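Aminopentol aminotransferase (Sphingopyxis macrogoltabida, PDB 6HBS) catalyses the pyridoxal phosphate-dependent deamination of aminopentol (hydrolysed fumonisin B1) to its 2-keto product, with pyruvate as the preferred amino acceptor. Local coordinates at residues Gln176-Ser179 with Asp180-Ala184; Asp57-Cys60 with Ala61-Pro64; Ala213-Ala216 with Arg217-Asp221. All blocks are in the same frame, centred on the assembly; numbering follows the deposited sequence.

From the N terminus the chain first reaches interaction 2 (57-64), where the loop leaving strand 54-57 turns sharply before running on to helix 72-82; this buried turn meets the second subunit and lies near the cofactor. Interaction 1 follows on helix 175-184, and interaction 3 on helix 210-223. Each contact is local and continuous in sequence, so the three stand in series, neither nesting nor crossing. Interactions 1 and 3, with centres 11 Å apart, pack against each other: Leu-178, Ser-179 and Phe-182 meet Thr-215, Ala-216, Cys-219 and Cys-220, joining two neighbouring helices that pack against the seven-stranded sheet. Interaction 2 touches neither, its nearest atoms being about 25 and 23 Å from them.

Interaction 1 (Gln176-Ser179 with Asp180-Ala184); sequences QSLS and DAFKA
Gln-176 and Asp-180 are joined twice, through the helix backbone and through their side chains. The backbone bond from Asp-180 N to Gln-176 O is 2.8 Å long and nearly straight, at 163°. Outside it, the amide NE2 of Gln-176 reaches the carboxylate of Asp-180, and both bonds are weak: the approach to OD1 is short, 2.9 Å from NE2, but badly bent, whereas the one to OD2 is straighter and stretched to 3.4 Å from the same nitrogen. The amide and carboxylate planes stand 57° apart, so the two groups do not meet flat. Gln-176 gets there with CG anti to its own N and a bend at chi2 (61°), which turns NE2 forward along the helix, toward Asp-180. Ala-181 N, Phe-182 N and Lys-183 N continue the i to i+4 ladder to the carbonyls of Ser-177, Leu-178 and Ser-179. The hydroxyl of Ser-177 is bonded to Thr-171 N.

On the buried side Leu-178 and Phe-182 lie alongside each other, CD1 of the leucine 3.9 Å from CE1 of the ring, while Leu-178 O sits at the ring edge, 3.4 Å from Phe-182 CD1. Beyond them the ring packs on Leu-139, Ile-189 and Val-192 of the sheet. With an alanine in place of Phe-182, the space among Leu-178, these strands and Cys-219 of helix 210-223 would probably be left unfilled. The helix is thus amphipathic, with weak, solvent-facing polar pairing on one side and apolar packing against sheet and neighbouring helix on the other.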
# COMPACT_ATOMS: atom_id res chain seq x y z
N GLN A 176 13.19 6.72 -32.15
CA GLN A 176 12.42 6.25 -33.32
C GLN A 176 11.31 5.30 -32.85
O GLN A 176 10.20 5.42 -33.29
CB GLN A 176 13.33 5.59 -34.37
CG GLN A 176 12.61 5.14 -35.65
CD GLN A 176 11.96 6.26 -36.42
OE1 GLN A 176 12.55 7.31 -36.67
NE2 GLN A 176 10.72 6.06 -36.79
N SER A 177 11.65 4.37 -31.94
CA SER A 177 10.73 3.38 -31.39
C SER A 177 9.56 4.09 -30.71
O SER A 177 8.40 3.72 -30.88
CB SER A 177 11.44 2.47 -30.40
OG SER A 177 10.60 1.44 -29.97
N LEU A 178 9.88 5.11 -29.90
CA LEU A 178 8.83 5.84 -29.19
C LEU A 178 7.94 6.60 -30.18
O LEU A 178 6.72 6.56 -30.06
CB LEU A 178 9.49 6.79 -28.19
CG LEU A 178 8.49 7.58 -27.34
CD1 LEU A 178 7.44 6.66 -26.71
CD2 LEU A 178 9.22 8.40 -26.30
N SER A 179 8.55 7.34 -31.12
CA SER A 179 7.82 8.03 -32.20
C SER A 179 6.86 7.04 -32.88
O SER A 179 5.68 7.33 -33.05
CB SER A 179 8.75 8.64 -33.23
OG SER A 179 9.68 9.51 -32.62
N ASP A 180 7.39 5.88 -33.27
CA ASP A 180 6.59 4.91 -33.93
C ASP A 180 5.43 4.44 -33.05
O ASP A 180 4.34 4.22 -33.56
CB ASP A 180 7.39 3.68 -34.38
CG ASP A 180 8.32 3.98 -35.55
OD1 ASP A 180 8.12 4.99 -36.23
OD2 ASP A 180 9.24 3.19 -35.75
N ALA A 181 5.69 4.25 -31.75
CA ALA A 181 4.66 3.78 -30.86
C ALA A 181 3.49 4.77 -30.83
O ALA A 181 2.31 4.34 -30.72
CB ALA A 181 5.24 3.57 -29.47
N PHE A 182 3.81 6.07 -30.89
CA PHE A 182 2.77 7.10 -30.92
C PHE A 182 1.91 6.93 -32.19
O PHE A 182 0.67 7.16 -32.16
CB PHE A 182 3.37 8.51 -30.88
CG PHE A 182 3.49 9.09 -29.50
CD1 PHE A 182 4.62 8.87 -28.74
CD2 PHE A 182 2.45 9.83 -28.95
CE1 PHE A 182 4.71 9.38 -27.45
CE2 PHE A 182 2.54 10.35 -27.67
CZ PHE A 182 3.67 10.13 -26.92
N LYS A 183 2.56 6.57 -33.31
CA LYS A 183 1.84 6.55 -34.60
C LYS A 183 1.11 5.22 -34.78
O LYS A 183 0.10 5.17 -35.49
CB LYS A 183 2.77 6.87 -35.77
CG LYS A 183 3.18 8.33 -35.83
CD LYS A 183 4.41 8.58 -36.66
CE LYS A 183 5.06 9.91 -36.35
NZ LYS A 183 4.05 11.01 -36.39
N ALA A 184 1.59 4.15 -34.15
CA ALA A 184 0.96 2.86 -34.22
C ALA A 184 -0.42 2.87 -33.54
O ALA A 184 -1.26 2.09 -33.91
CB ALA A 184 1.86 1.82 -33.61

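Interaction 2 (Asp57-Cys60 with Ala61-Pro64); sequences DYMC and AYGP
Met-59 lays its terminal methyl over one face of the Tyr-62 ring, with CE 4.1 Å from the ring centroid and displaced toward the rim beside CE2, a CH-pi contact. SD stands farther above the same ring, completing a Met-aromatic pair. Bends at chi2 (-36°) and chi3 (-65°) curl the methionine so that its methyl, not its sulfur, does the touching.

The backbone beneath is tightly folded. Gly-63 N bonds Cys-60 O at 2.9 Å, meeting it from above the carbonyl plane, and Met-59 O receives two weak bonds, from Tyr-62 N and Gly-63 N. Asp-57 steadies the start of the turn: its OD1 accepts from Met-59 N at 3.0 Å, an Asx turn, and weakly from Thr-89 OG1 of the second subunit, while OD2 takes a long, weak bond from Ala-61 N and another from Tyr-69 OH. The same Thr-89 OG1 accepts from Ala-61 N, and His-25 and His-376 meet the Tyr-62 ring edge-to-face.

Pro-64 lies about 4 Å, side chain to side chain, from Lys-258 of the cofactor pocket, the lysine that by similarity carries the pyridoxal phosphate. With its buried carboxylate thus satisfied, Asp-57 probably helps fix the turn where dimer interface and cofactor pocket come close.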
# COMPACT_ATOMS: atom_id res chain seq x y z
N ASP A 57 25.41 -2.92 3.80
CA ASP A 57 24.23 -3.20 2.98
C ASP A 57 24.21 -2.33 1.71
O ASP A 57 23.91 -1.17 1.80
CB ASP A 57 22.98 -3.01 3.84
CG ASP A 57 21.67 -3.08 3.06
OD1 ASP A 57 21.62 -3.84 2.07
OD2 ASP A 57 20.77 -2.30 3.40
N TYR A 58 24.48 -2.92 0.54
CA TYR A 58 24.44 -2.16 -0.72
C TYR A 58 23.08 -2.31 -1.41
O TYR A 58 22.91 -1.83 -2.52
CB TYR A 58 25.64 -2.50 -1.63
CG TYR A 58 26.91 -1.95 -1.06
CD1 TYR A 58 27.23 -0.62 -1.22
CD2 TYR A 58 27.71 -2.71 -0.24
CE1 TYR A 58 28.37 -0.06 -0.65
CE2 TYR A 58 28.84 -2.17 0.38
CZ TYR A 58 29.19 -0.85 0.14
OH TYR A 58 30.28 -0.28 0.73
N MET A 59 22.08 -2.90 -0.73
CA MET A 59 20.70 -2.85 -1.24
C MET A 59 19.93 -1.65 -0.67
O MET A 59 18.96 -1.20 -1.26
CB MET A 59 19.91 -4.11 -0.91
CG MET A 59 20.45 -5.36 -1.49
SD MET A 59 21.15 -5.15 -3.12
CE MET A 59 19.77 -4.69 -4.14
N CYS A 60 20.38 -1.12 0.46
CA CYS A 60 19.63 -0.05 1.18
C CYS A 60 18.12 -0.42 1.21
O CYS A 60 17.25 0.38 0.89
CB CYS A 60 19.77 1.31 0.52
SG CYS A 60 21.45 1.98 0.50
N ALA A 61 17.85 -1.65 1.61
CA ALA A 61 16.48 -2.15 1.78
C ALA A 61 15.71 -2.12 0.44
O ALA A 61 14.49 -2.03 0.43
CB ALA A 61 15.80 -1.31 2.86
N TYR A 62 16.45 -2.19 -0.68
CA TYR A 62 15.96 -2.13 -2.08
C TYR A 62 15.44 -0.73 -2.39
O TYR A 62 14.55 -0.57 -3.18
CB TYR A 62 14.89 -3.19 -2.38
CG TYR A 62 15.47 -4.55 -2.63
CD1 TYR A 62 15.77 -5.43 -1.60
CD2 TYR A 62 15.72 -4.98 -3.93
CE1 TYR A 62 16.32 -6.68 -1.85
CE2 TYR A 62 16.24 -6.23 -4.20
CZ TYR A 62 16.53 -7.08 -3.15
OH TYR A 62 17.06 -8.31 -3.45
N GLY A 63 16.09 0.27 -1.79
CA GLY A 63 15.91 1.66 -2.08
C GLY A 63 15.59 2.52 -0.86
O GLY A 63 16.12 3.62 -0.74
N PRO A 64 14.63 2.14 0.01
CA PRO A 64 14.17 3.03 1.08
C PRO A 64 15.22 3.65 2.02
O PRO A 64 15.00 4.73 2.51
CB PRO A 64 13.23 2.14 1.88
CG PRO A 64 12.62 1.23 0.81
CD PRO A 64 13.78 0.95 -0.12

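Interaction 3 (Ala213-Ala216 with Arg217-Asp221); sequences ARTA and RKCCD
Thr-215 and Cys-219 meet one turn apart, their backbones joined by a bond from Cys-219 N to Thr-215 O of 2.9 Å and 171°. Three further i to i+4 bonds run beside it: Arg-217 N to Ala-213 O, Lys-218 N to Arg-214 O at 2.8 Å, and Cys-220 N to Ala-216 O at 3.1 Å. All four carbonyls of 213-216 thereby have a donor. The threonine hydroxyl turns back to Glu-211 O; this leaves the methyl anti to the backbone nitrogen and facing forward, with Thr-215 CG2 3.9 Å from Cys-219 SG.

These residues form the middle of helix 210-223, which precedes strand 226-230 in the large seven-stranded sheet of this class-III aminotransferase. Ala-216 and Cys-220 rest on Leu-227 of that strand, and Thr-215, Ala-216 and Cys-219 pack against helix 175-184.

The guanidinium of Arg-217 has several partners. With CG anti to N and bends at chi2 (68°) and chi3 (-77°), its chain folds along the helix, bringing Arg-217 NH2 to 3.0 Å from Asp-221 OD1 in a salt bridge. NH2 also pairs with Asp-252, and NH1 donates to Glu-250 O, so two carboxylates and a carbonyl hold the guanidinium and probably fix its rotation. The ion pairs of Arg-214 with Glu-211 and of Lys-218 with Glu-222 are long and weak by comparison.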
# COMPACT_ATOMS: atom_id res chain seq x y z
N ALA A 213 14.61 11.51 -24.40
CA ALA A 213 13.83 12.29 -23.44
C ALA A 213 13.12 13.46 -24.13
O ALA A 213 11.95 13.70 -23.87
CB ALA A 213 14.72 12.74 -22.29
N ARG A 214 13.82 14.15 -25.04
CA ARG A 214 13.22 15.23 -25.81
C ARG A 214 12.08 14.70 -26.67
O ARG A 214 11.03 15.28 -26.73
CB ARG A 214 14.27 15.92 -26.68
CG ARG A 214 15.16 16.85 -25.90
CD ARG A 214 16.41 17.21 -26.67
NE ARG A 214 17.19 18.14 -25.87
CZ ARG A 214 18.40 18.62 -26.20
NH1 ARG A 214 19.11 18.04 -27.16
NH2 ARG A 214 18.88 19.68 -25.57
N THR A 215 12.29 13.58 -27.35
CA THR A 215 11.24 13.03 -28.16
C THR A 215 10.02 12.67 -27.29
O THR A 215 8.89 12.90 -27.69
CB THR A 215 11.73 11.82 -28.95
OG1 THR A 215 12.84 12.26 -29.73
CG2 THR A 215 10.62 11.24 -29.80
N ALA A 216 10.23 12.12 -26.09
CA ALA A 216 9.09 11.82 -25.23
C ALA A 216 8.31 13.11 -24.97
O ALA A 216 7.07 13.14 -25.07
CB ALA A 216 9.58 11.15 -23.95
N ARG A 217 9.03 14.18 -24.64
CA ARG A 217 8.37 15.42 -24.21
C ARG A 217 7.65 16.05 -25.40
O ARG A 217 6.53 16.54 -25.28
CB ARG A 217 9.38 16.37 -23.58
CG ARG A 217 8.83 17.74 -23.16
CD ARG A 217 7.84 17.75 -21.99
NE ARG A 217 6.50 17.31 -22.35
CZ ARG A 217 5.48 17.12 -21.49
NH1 ARG A 217 5.69 17.08 -20.18
NH2 ARG A 217 4.25 16.98 -21.96
N LYS A 218 8.30 16.04 -26.57
CA LYS A 218 7.72 16.65 -27.79
C LYS A 218 6.50 15.87 -28.30
O LYS A 218 5.51 16.47 -28.68
CB LYS A 218 8.81 16.76 -28.86
CG LYS A 218 8.32 17.27 -30.21
CD LYS A 218 9.39 17.24 -31.30
CE LYS A 218 9.79 15.85 -31.74
NZ LYS A 218 8.66 15.12 -32.37
N CYS A 219 6.54 14.55 -28.34
CA CYS A 219 5.39 13.78 -28.77
C CYS A 219 4.22 13.99 -27.80
O CYS A 219 3.05 14.09 -28.23
CB CYS A 219 5.72 12.30 -28.88
SG CYS A 219 6.83 11.95 -30.27
N CYS A 220 4.53 14.04 -26.50
CA CYS A 220 3.48 14.28 -25.53
C CYS A 220 2.89 15.67 -25.77
O CYS A 220 1.68 15.81 -25.86
CB CYS A 220 4.01 14.11 -24.10
SG CYS A 220 4.11 12.37 -23.62
N ASP A 221 3.75 16.68 -25.91
CA ASP A 221 3.32 18.05 -26.20
C ASP A 221 2.40 18.08 -27.43
O ASP A 221 1.32 18.67 -27.38
CB ASP A 221 4.50 19.00 -26.40
CG ASP A 221 5.20 19.40 -25.10
OD1 ASP A 221 4.65 19.13 -24.03
OD2 ASP A 221 6.31 19.94 -25.17